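Exo-poly-alpha-D-galacturonosidase (Thermotoga maritima, PDB 3JUR) probably hydrolyses polygalacturonate from chain ends, as an exo-acting, pectin-degrading polygalacturonase of glycoside hydrolase family 28 built on a parallel beta-helix. Local coordinates at residues Pro158-Val164 against His186-Pro190; Ile208-Trp214 against Ser232-Asn238; Gly60-Glu66 against Ile80-Gly86. All blocks are in the same frame, centred on the assembly; numbering follows the deposited sequence.

Contact 1: Pro158-Val164 against His186-Pro190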
loop_
_atom_site.group_PDB
_atom_site.type_symbol
_atom_site.label_atom_id
_atom_site.label_comp_id
_atom_site.label_asym_id
_atom_site.label_seq_id
_atom_site.Cartn_x
_atom_site.Cartn_y
_atom_site.Cartn_z
ATOM N N PRO D 158 -1.356 -21.116 -51.706
ATOM C CA PRO D 158 -0.804 -22.072 -50.739
ATOM C C PRO D 158 -0.245 -21.458 -49.453
ATOM O O PRO D 158 0.080 -20.268 -49.408
ATOM C CB PRO D 158 0.339 -22.734 -51.516
ATOM C CG PRO D 158 0.582 -21.845 -52.705
ATOM C CD PRO D 158 -0.746 -21.285 -53.036
ATOM N N ASN D 159 -0.145 -22.294 -48.423
ATOM C CA ASN D 159 0.511 -21.943 -47.168
ATOM C C ASN D 159 1.083 -23.182 -46.476
ATOM O O ASN D 159 0.948 -24.302 -46.987
ATOM C CB ASN D 159 -0.432 -21.155 -46.246
ATOM C CG ASN D 159 -1.707 -21.907 -45.924
ATOM O OD1 ASN D 159 -1.681 -22.954 -45.283
ATOM N ND2 ASN D 159 -2.834 -21.364 -46.359
ATOM N N GLN D 160 1.709 -22.969 -45.318
ATOM C CA GLN D 160 2.437 -24.008 -44.587
ATOM C C GLN D 160 1.568 -25.083 -43.922
ATOM O O GLN D 160 2.067 -26.166 -43.608
ATOM C CB GLN D 160 3.341 -23.366 -43.521
ATOM C CG GLN D 160 2.595 -22.538 -42.480
ATOM C CD GLN D 160 3.496 -22.021 -41.377
ATOM O OE1 GLN D 160 4.502 -21.351 -41.636
ATOM N NE2 GLN D 160 3.134 -22.321 -40.131
ATOM N N GLN D 161 0.284 -24.784 -43.714
ATOM C CA GLN D 161 -0.608 -25.620 -42.883
ATOM C C GLN D 161 -0.648 -27.126 -43.191
ATOM O O GLN D 161 -0.591 -27.943 -42.268
ATOM C CB GLN D 161 -2.024 -25.033 -42.838
ATOM C CG GLN D 161 -2.133 -23.804 -41.924
ATOM C CD GLN D 161 -3.401 -23.000 -42.160
ATOM O OE1 GLN D 161 -4.497 -23.555 -42.254
ATOM N NE2 GLN D 161 -3.254 -21.683 -42.252
ATOM N N GLU D 162 -0.741 -27.492 -44.468
ATOM C CA GLU D 162 -0.739 -28.908 -44.843
ATOM C C GLU D 162 0.604 -29.587 -44.582
ATOM O O GLU D 162 0.649 -30.716 -44.094
ATOM C CB GLU D 162 -1.183 -29.106 -46.302
ATOM C CG GLU D 162 -2.659 -28.830 -46.538
ATOM C CD GLU D 162 -3.555 -29.630 -45.607
ATOM O OE1 GLU D 162 -3.844 -30.808 -45.916
ATOM O OE2 GLU D 162 -3.976 -29.075 -44.566
ATOM N N ASP D 163 1.691 -28.887 -44.895
ATOM C CA ASP D 163 3.037 -29.404 -44.662
ATOM C C ASP D 163 3.372 -29.562 -43.178
ATOM O O ASP D 163 4.019 -30.536 -42.794
ATOM C CB ASP D 163 4.071 -28.529 -45.373
ATOM C CG ASP D 163 4.029 -28.693 -46.880
ATOM O OD1 ASP D 163 3.974 -27.670 -47.595
ATOM O OD2 ASP D 163 4.032 -29.850 -47.350
ATOM N N VAL D 164 2.929 -28.610 -42.353
ATOM C CA VAL D 164 3.074 -28.704 -40.895
ATOM C C VAL D 164 2.337 -29.937 -40.376
ATOM O O VAL D 164 2.878 -30.695 -39.566
ATOM C CB VAL D 164 2.577 -27.419 -40.167
ATOM C CG1 VAL D 164 2.607 -27.597 -38.650
ATOM C CG2 VAL D 164 3.414 -26.210 -40.570
ATOM N N HIS D 186 6.716 -27.327 -51.496
ATOM C CA HIS D 186 6.247 -27.242 -50.113
ATOM C C HIS D 186 6.524 -25.861 -49.542
ATOM O O HIS D 186 7.344 -25.113 -50.080
ATOM C CB HIS D 186 6.869 -28.351 -49.261
ATOM C CG HIS D 186 6.564 -29.720 -49.776
ATOM N ND1 HIS D 186 5.465 -30.443 -49.363
ATOM C CD2 HIS D 186 7.182 -30.478 -50.713
ATOM C CE1 HIS D 186 5.432 -31.597 -50.008
ATOM N NE2 HIS D 186 6.464 -31.643 -50.831
ATOM N N TYR D 187 5.833 -25.521 -48.455
ATOM C CA TYR D 187 5.762 -24.128 -48.016
ATOM C C TYR D 187 6.203 -23.898 -46.571
ATOM O O TYR D 187 5.554 -23.172 -45.809
ATOM C CB TYR D 187 4.365 -23.561 -48.316
ATOM C CG TYR D 187 4.028 -23.638 -49.792
ATOM C CD1 TYR D 187 4.322 -22.579 -50.649
ATOM C CD2 TYR D 187 3.442 -24.787 -50.340
ATOM C CE1 TYR D 187 4.032 -22.656 -52.014
ATOM C CE2 TYR D 187 3.155 -24.872 -51.695
ATOM C CZ TYR D 187 3.451 -23.803 -52.524
ATOM O OH TYR D 187 3.160 -23.880 -53.859
ATOM N N LEU D 188 7.327 -24.518 -46.215
ATOM C CA LEU D 188 7.945 -24.337 -44.907
ATOM C C LEU D 188 9.172 -23.430 -45.027
ATOM O O LEU D 188 10.194 -23.826 -45.606
ATOM C CB LEU D 188 8.331 -25.695 -44.305
ATOM C CG LEU D 188 7.233 -26.768 -44.207
ATOM C CD1 LEU D 188 7.830 -28.107 -43.795
ATOM C CD2 LEU D 188 6.124 -26.346 -43.237
ATOM N N ARG D 189 9.051 -22.212 -44.495
ATOM C CA ARG D 189 10.146 -21.228 -44.484
ATOM C C ARG D 189 11.378 -21.733 -43.728
ATOM O O ARG D 189 11.252 -22.518 -42.791
ATOM C CB ARG D 189 9.691 -19.921 -43.840
ATOM C CG ARG D 189 8.686 -19.113 -44.644
ATOM C CD ARG D 189 8.025 -18.097 -43.724
ATOM N NE ARG D 189 7.138 -18.737 -42.752
ATOM C CZ ARG D 189 6.824 -18.228 -41.561
ATOM N NH1 ARG D 189 7.331 -17.064 -41.157
ATOM N NH2 ARG D 189 6.005 -18.893 -40.761
ATOM N N PRO D 190 12.577 -21.289 -44.144
ATOM C CA PRO D 190 13.800 -21.642 -43.427
ATOM C C PRO D 190 14.121 -20.627 -42.320
ATOM O O PRO D 190 13.617 -19.502 -42.359
ATOM C CB PRO D 190 14.857 -21.578 -44.523
ATOM C CG PRO D 190 14.368 -20.505 -45.442
ATOM C CD PRO D 190 12.867 -20.578 -45.409
HETATM O O HOH W 1 6.343 -21.437 -43.557
#
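His186 and Asp163 form a His-carboxylate hydrogen bond that, outside the coils of the parallel beta-helix, ties the first turn of helix 161-173 to the loop returning to strand 193-196; Asn159 OD1 caps that turn by accepting from Gln161 N. His186 ND1 donates a short bond (2.5 Å) to Asp163 OD2, the acceptor lying near the imidazole plane, the donor 37° out of the carboxylate plane. Phe182 meets the imidazole edge-to-face. The backbone N of Tyr187 takes the second oxygen, Asp163 OD1, at 3.0 Å, so two donors fix the rotation of the carboxylate. The Tyr187 ring receives Pro158 CB over one face, 3.6 Å from its centroid and 17° off the normal, a CH-pi contact; Trp145 packs edge-to-face against it. At Leu188 the CD2 methyl touches Asp163 CB (3.7 Å) and Val164 CG2 (3.8 Å), beside Phe105. Arg189 bends at chi3 to send NH2 to Gln160 OE1 at 3.0 Å, while NH1 bonds Pro236 O and Pro212 O. Gln160 starts with CG wedged between backbone N and carbonyl carbon (chi1 60°), then runs extended to the arginine. One water donates to Gln160 OE1 and Tyr187 O and accepts from Arg189 N and NE.

Contact 2: Ile208-Trp214 against Ser232-Asn238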
loop_
_atom_site.group_PDB
_atom_site.type_symbol
_atom_site.label_atom_id
_atom_site.label_comp_id
_atom_site.label_asym_id
_atom_site.label_seq_id
_atom_site.Cartn_x
_atom_site.Cartn_y
_atom_site.Cartn_z
ATOM N N ILE D 208 20.224 -7.596 -37.807
ATOM C CA ILE D 208 19.443 -8.553 -38.605
ATOM C C ILE D 208 18.030 -8.036 -38.866
ATOM O O ILE D 208 17.283 -7.758 -37.923
ATOM C CB ILE D 208 19.371 -9.944 -37.926
ATOM C CG1 ILE D 208 20.775 -10.553 -37.798
ATOM C CG2 ILE D 208 18.444 -10.889 -38.710
ATOM C CD1 ILE D 208 20.843 -11.734 -36.867
ATOM N N ILE D 209 17.685 -7.925 -40.153
ATOM C CA ILE D 209 16.397 -7.396 -40.631
ATOM C C ILE D 209 15.716 -8.326 -41.655
ATOM O O ILE D 209 16.375 -9.180 -42.279
ATOM C CB ILE D 209 16.544 -5.971 -41.268
ATOM C CG1 ILE D 209 17.457 -5.995 -42.505
ATOM C CG2 ILE D 209 17.064 -4.962 -40.246
ATOM C CD1 ILE D 209 17.610 -4.639 -43.192
ATOM N N ASN D 210 14.400 -8.149 -41.820
ATOM C CA ASN D 210 13.618 -8.834 -42.849
ATOM C C ASN D 210 13.852 -10.349 -42.847
ATOM O O ASN D 210 14.198 -10.941 -43.879
ATOM C CB ASN D 210 13.909 -8.263 -44.256
ATOM C CG ASN D 210 13.819 -6.740 -44.324
ATOM O OD1 ASN D 210 12.845 -6.131 -43.882
ATOM N ND2 ASN D 210 14.829 -6.123 -44.919
ATOM N N SER D 211 13.667 -10.966 -41.685
ATOM C CA SER D 211 13.880 -12.402 -41.527
ATOM C C SER D 211 12.688 -13.199 -42.059
ATOM O O SER D 211 11.532 -12.813 -41.826
ATOM C CB SER D 211 14.125 -12.740 -40.062
ATOM O OG SER D 211 14.257 -14.138 -39.866
ATOM N N PRO D 212 12.964 -14.305 -42.783
ATOM C CA PRO D 212 11.895 -15.184 -43.267
ATOM C C PRO D 212 11.048 -15.721 -42.116
ATOM O O PRO D 212 9.814 -15.726 -42.201
ATOM C CB PRO D 212 12.660 -16.321 -43.953
ATOM C CG PRO D 212 13.923 -15.673 -44.420
ATOM C CD PRO D 212 14.279 -14.702 -43.315
ATOM N N MET D 213 11.727 -16.134 -41.046
ATOM C CA MET D 213 11.110 -16.727 -39.867
ATOM C C MET D 213 12.044 -16.482 -38.660
ATOM O O MET D 213 12.352 -15.324 -38.361
ATOM C CB MET D 213 10.821 -18.213 -40.120
ATOM C CG MET D 213 9.825 -18.827 -39.149
ATOM S SD MET D 213 9.240 -20.425 -39.727
ATOM C CE MET D 213 8.489 -21.064 -38.230
ATOM N N TRP D 214 12.513 -17.535 -37.985
ATOM C CA TRP D 214 13.369 -17.354 -36.792
ATOM C C TRP D 214 14.725 -16.770 -37.184
ATOM O O TRP D 214 15.317 -17.178 -38.195
ATOM C CB TRP D 214 13.568 -18.659 -36.014
ATOM C CG TRP D 214 12.304 -19.346 -35.539
ATOM C CD1 TRP D 214 11.020 -18.896 -35.656
ATOM C CD2 TRP D 214 12.227 -20.595 -34.837
ATOM N NE1 TRP D 214 10.146 -19.791 -35.083
ATOM C CE2 TRP D 214 10.861 -20.843 -34.573
ATOM C CE3 TRP D 214 13.182 -21.535 -34.412
ATOM C CZ2 TRP D 214 10.424 -21.995 -33.899
ATOM C CZ3 TRP D 214 12.750 -22.673 -33.737
ATOM C CH2 TRP D 214 11.382 -22.897 -33.492
ATOM N N SER D 232 15.882 -6.633 -35.643
ATOM C CA SER D 232 14.784 -5.741 -35.974
ATOM C C SER D 232 13.987 -6.334 -37.135
ATOM O O SER D 232 14.258 -6.042 -38.300
ATOM C CB SER D 232 15.312 -4.355 -36.322
ATOM O OG SER D 232 14.250 -3.494 -36.668
ATOM N N SER D 233 13.016 -7.182 -36.800
ATOM C CA SER D 233 12.210 -7.895 -37.788
ATOM C C SER D 233 10.891 -8.300 -37.152
ATOM O O SER D 233 10.865 -9.081 -36.201
ATOM C CB SER D 233 12.960 -9.131 -38.294
ATOM O OG SER D 233 12.422 -9.587 -39.518
ATOM N N THR D 234 9.792 -7.766 -37.672
ATOM C CA THR D 234 8.497 -7.905 -36.999
ATOM C C THR D 234 7.446 -8.715 -37.768
ATOM O O THR D 234 6.239 -8.576 -37.526
ATOM C CB THR D 234 7.929 -6.529 -36.597
ATOM O OG1 THR D 234 7.859 -5.685 -37.750
ATOM C CG2 THR D 234 8.819 -5.874 -35.533
ATOM N N GLY D 235 7.908 -9.581 -38.670
ATOM C CA GLY D 235 7.021 -10.467 -39.427
ATOM C C GLY D 235 6.510 -11.671 -38.645
ATOM O O GLY D 235 6.796 -11.808 -37.454
ATOM N N PRO D 236 5.743 -12.556 -39.313
ATOM C CA PRO D 236 5.151 -13.700 -38.618
ATOM C C PRO D 236 6.218 -14.713 -38.220
ATOM O O PRO D 236 7.045 -15.109 -39.049
ATOM C CB PRO D 236 4.195 -14.290 -39.658
ATOM C CG PRO D 236 4.774 -13.890 -40.968
ATOM C CD PRO D 236 5.416 -12.550 -40.752
ATOM N N ASN D 237 6.217 -15.093 -36.947
ATOM C CA ASN D 237 7.195 -16.039 -36.410
ATOM C C ASN D 237 8.630 -15.509 -36.488
ATOM O O ASN D 237 9.582 -16.284 -36.602
ATOM C CB ASN D 237 7.064 -17.408 -37.101
ATOM C CG ASN D 237 5.642 -17.937 -37.081
ATOM O OD1 ASN D 237 5.035 -18.169 -38.132
ATOM N ND2 ASN D 237 5.091 -18.101 -35.882
ATOM N N ASN D 238 8.775 -14.185 -36.427
ATOM C CA ASN D 238 10.091 -13.556 -36.363
ATOM C C ASN D 238 10.661 -13.589 -34.939
ATOM O O ASN D 238 10.813 -12.547 -34.303
ATOM C CB ASN D 238 10.049 -12.118 -36.909
ATOM C CG ASN D 238 10.201 -12.045 -38.428
ATOM O OD1 ASN D 238 10.232 -10.956 -39.006
ATOM N ND2 ASN D 238 10.313 -13.200 -39.079
HETATM O O HOH W 2 13.257 -5.966 -40.635
#
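Asn238 and Ser233 reach from one turn of the parallel beta-helix to the backbone of Ser211 on the turn before. Ser211 N donates to Ser233 OG at 2.9 Å, and Asn238 ND2 donates to Ser211 O at 3.0 Å from well above the carbonyl plane, so both the N-H and the C=O of Ser211 are held. Trp143 NE1 gives Ser211 O a second donor. Met213 lies alongside Asn237, with Met213 CG 3.7 Å from Asn237 CB. Asn237 O approaches the indole edge of Trp214, 3.1 Å from CD1.

The second shell sets these groups in place. Ser233 OG, anti to its own N (chi1 -161°), donates a hydrogen bond to Asn238 OD1 at 2.6 Å; Gly235 N reaches the same oxygen from the opposite face at 2.7 Å, within a type II turn from Gly235 to Asn238. A leucine in place of Asn238 would probably leave Ser233 OG and Gly235 N without their shared acceptor and Ser211 O without one donor, freeing the turn to shift. Ser211 OG donates to Met213 O, and Asn237 OD1 accepts from Arg189 NH2.

The run Asn237-Asn238-Asp239 resembles the Asn-Thr-Asp signature of family 28, consistent with a place beside the substrate cleft; Trp214 also packs on Asp239, Asp242 and Lys266. At the strand ends before the loops, Ser232 N bonds Ile208 O at 2.9 Å and a water joins Asn210 N to Ser232 O. Strand 207-209 pairs in parallel with strands 132-134 and 224-233, Ile209 packing on the former.

Contact 3: Gly60-Glu66 against Ile80-Gly86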
loop_
_atom_site.group_PDB
_atom_site.type_symbol
_atom_site.label_atom_id
_atom_site.label_comp_id
_atom_site.label_asym_id
_atom_site.label_seq_id
_atom_site.Cartn_x
_atom_site.Cartn_y
_atom_site.Cartn_z
ATOM N N GLY D 60 39.999 -18.826 -41.132
ATOM C CA GLY D 60 40.333 -17.411 -41.039
ATOM C C GLY D 60 39.117 -16.522 -41.176
ATOM O O GLY D 60 37.985 -16.987 -41.020
ATOM N N ARG D 61 39.362 -15.245 -41.479
ATOM C CA ARG D 61 38.321 -14.222 -41.566
ATOM C C ARG D 61 37.977 -13.874 -43.015
ATOM O O ARG D 61 38.866 -13.644 -43.839
ATOM C CB ARG D 61 38.734 -12.945 -40.804
ATOM C CG ARG D 61 39.180 -13.173 -39.340
ATOM C CD ARG D 61 39.526 -11.869 -38.587
ATOM N NE ARG D 61 40.652 -11.140 -39.185
ATOM C CZ ARG D 61 41.936 -11.301 -38.859
ATOM N NH1 ARG D 61 42.306 -12.173 -37.927
ATOM N NH2 ARG D 61 42.860 -10.576 -39.470
ATOM N N LEU D 62 36.680 -13.849 -43.317
ATOM C CA LEU D 62 36.183 -13.373 -44.607
ATOM C C LEU D 62 35.632 -11.963 -44.414
ATOM O O LEU D 62 34.640 -11.765 -43.711
ATOM C CB LEU D 62 35.107 -14.322 -45.173
ATOM C CG LEU D 62 34.251 -13.910 -46.387
ATOM C CD1 LEU D 62 35.089 -13.404 -47.559
ATOM C CD2 LEU D 62 33.346 -15.044 -46.843
ATOM N N ILE D 63 36.285 -10.987 -45.036
ATOM C CA ILE D 63 35.882 -9.592 -44.891
ATOM C C ILE D 63 34.875 -9.195 -45.972
ATOM O O ILE D 63 35.163 -9.274 -47.169
ATOM C CB ILE D 63 37.111 -8.636 -44.870
ATOM C CG1 ILE D 63 37.949 -8.878 -43.607
ATOM C CG2 ILE D 63 36.673 -7.167 -44.943
ATOM C CD1 ILE D 63 39.383 -8.399 -43.711
ATOM N N VAL D 64 33.688 -8.797 -45.524
ATOM C CA VAL D 64 32.656 -8.231 -46.386
ATOM C C VAL D 64 32.642 -6.719 -46.145
ATOM O O VAL D 64 32.122 -6.262 -45.122
ATOM C CB VAL D 64 31.248 -8.823 -46.073
ATOM C CG1 VAL D 64 30.204 -8.276 -47.035
ATOM C CG2 VAL D 64 31.270 -10.347 -46.109
ATOM N N PRO D 65 33.211 -5.939 -47.081
ATOM C CA PRO D 65 33.349 -4.495 -46.881
ATOM C C PRO D 65 32.049 -3.718 -47.133
ATOM O O PRO D 65 30.992 -4.325 -47.349
ATOM C CB PRO D 65 34.421 -4.106 -47.908
ATOM C CG PRO D 65 34.285 -5.104 -49.000
ATOM C CD PRO D 65 33.739 -6.371 -48.393
ATOM N N GLU D 66 32.143 -2.387 -47.088
ATOM C CA GLU D 66 31.043 -1.481 -47.434
ATOM C C GLU D 66 30.378 -1.880 -48.758
ATOM O O GLU D 66 31.045 -2.345 -49.686
ATOM C CB GLU D 66 31.580 -0.041 -47.518
ATOM C CG GLU D 66 30.663 0.999 -48.187
ATOM C CD GLU D 66 31.444 2.132 -48.872
ATOM O OE1 GLU D 66 32.398 1.841 -49.630
ATOM O OE2 GLU D 66 31.101 3.318 -48.663
ATOM N N ILE D 80 35.852 -20.579 -39.544
ATOM C CA ILE D 80 35.532 -19.433 -40.393
ATOM C C ILE D 80 34.822 -18.326 -39.614
ATOM O O ILE D 80 33.828 -18.574 -38.909
ATOM C CB ILE D 80 34.672 -19.853 -41.627
ATOM C CG1 ILE D 80 35.409 -20.883 -42.501
ATOM C CG2 ILE D 80 34.235 -18.631 -42.453
ATOM C CD1 ILE D 80 36.735 -20.418 -43.108
ATOM N N GLU D 81 35.349 -17.110 -39.743
ATOM C CA GLU D 81 34.684 -15.912 -39.242
ATOM C C GLU D 81 34.166 -15.085 -40.417
ATOM O O GLU D 81 34.942 -14.663 -41.281
ATOM C CB GLU D 81 35.639 -15.078 -38.384
ATOM C CG GLU D 81 35.033 -13.789 -37.805
ATOM C CD GLU D 81 36.071 -12.909 -37.120
ATOM O OE1 GLU D 81 36.925 -13.453 -36.386
ATOM O OE2 GLU D 81 36.037 -11.674 -37.308
ATOM N N LEU D 82 32.855 -14.880 -40.458
ATOM C CA LEU D 82 32.248 -14.011 -41.452
ATOM C C LEU D 82 32.166 -12.587 -40.885
ATOM O O LEU D 82 31.321 -12.297 -40.038
ATOM C CB LEU D 82 30.866 -14.547 -41.842
ATOM C CG LEU D 82 30.032 -13.824 -42.906
ATOM C CD1 LEU D 82 30.690 -13.852 -44.297
ATOM C CD2 LEU D 82 28.621 -14.414 -42.957
ATOM N N HIS D 83 33.059 -11.715 -41.352
ATOM C CA HIS D 83 33.166 -10.349 -40.833
ATOM C C HIS D 83 32.416 -9.366 -41.734
ATOM O O HIS D 83 32.857 -9.053 -42.844
ATOM C CB HIS D 83 34.638 -9.960 -40.652
ATOM C CG HIS D 83 34.844 -8.620 -40.012
ATOM N ND1 HIS D 83 34.518 -8.362 -38.695
ATOM C CD2 HIS D 83 35.357 -7.468 -40.503
ATOM C CE1 HIS D 83 34.811 -7.106 -38.410
ATOM N NE2 HIS D 83 35.321 -6.540 -39.489
ATOM N N VAL D 84 31.268 -8.897 -41.243
ATOM C CA VAL D 84 30.338 -8.097 -42.035
ATOM C C VAL D 84 30.412 -6.607 -41.690
ATOM O O VAL D 84 29.993 -6.185 -40.593
ATOM C CB VAL D 84 28.872 -8.598 -41.878
ATOM C CG1 VAL D 84 27.985 -7.993 -42.960
ATOM C CG2 VAL D 84 28.807 -10.117 -41.942
ATOM N N LYS D 85 30.946 -5.821 -42.627
ATOM C CA LYS D 85 30.991 -4.361 -42.498
ATOM C C LYS D 85 29.846 -3.718 -43.282
ATOM O O LYS D 85 29.198 -2.796 -42.793
ATOM C CB LYS D 85 32.327 -3.802 -42.998
ATOM C CG LYS D 85 33.525 -4.094 -42.112
ATOM C CD LYS D 85 34.787 -3.513 -42.753
ATOM C CE LYS D 85 35.990 -3.574 -41.824
ATOM N NZ LYS D 85 37.141 -2.810 -42.400
ATOM N N GLY D 86 29.613 -4.205 -44.502
ATOM C CA GLY D 86 28.516 -3.722 -45.342
ATOM C C GLY D 86 27.219 -4.458 -45.045
ATOM O O GLY D 86 26.961 -4.837 -43.903
#
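Gly60 O accepts from Glu81 N at 2.9 Å, opening the in-register pairing of two parallel beta-helix strands, 60-64 and 80-84, whose directions diverge by 22°. The backbone angles of Gly60 would press any CB against the preceding carbonyl. Arg61 and Glu81 run side by side, the arginine CD 3.7 Å from Glu81 OE2, but their charged ends do not meet: the guanidinium forms a salt bridge with Glu27, and Glu81, extended with CG anti to the backbone N (chi1 -180°), bonds Thr128 OG1 through OE2.

Leu62 turns to the other face, where its CD2 lies 3.9 Å from Leu82 CD1; Ala50, Ile51 and Leu54 of helix 44-57 cover it. Its N and O bond Glu81 O and His83 N. Ile63 returns to the face of Arg61, and its CG1 comes obliquely to the His83 ring, 4.3 Å from CD2, while His83 ND1 is held by Thr128. Val64 sets CG2 4.0 Å from Leu82 CD1, with Ile88 against both residues. Val64 O takes Lys85 N at 2.8 Å and, weakly, Gly86 N.

Beyond the strands Glu66 draws close to Gly86, CA to CA 4.0 Å, where a CB on the glycine would collide with Pro65 O; the Glu66 carboxylate turns out of this pair to a salt bridge with Lys85 of the second subunit. The chemistry thus splits by face: Leu62, Val64, Ile80, Leu82 and Val84 pack as an apolar inner layer, while Arg61 is paired with Glu27 and Glu81 is hydrogen-bonded by Thr128, leaving the direct polar hold between the strands to backbone bonds.

Contacts 2 and 3 both join successive turns of the beta-helix, yet contact 3 is a regular strand pair with an apolar inner face and a largely polar outer one, whereas contact 2 holds the loops that leave the strands and relies on buried side-chain-to-backbone bonds. Contact 2 is the most buried of the three; contacts 1 and 3 are only partly so, and contact 3 alone touches another subunit. Contact 1 lies off the coil, joining a helix to a loop through polar bonds and aromatic packing. The Arg189 side chain is shared by contacts 1 and 2. Contact 3 touches neither, although it shares the beta-helix with contact 2; its centre is about 33 Å from that of contact 1.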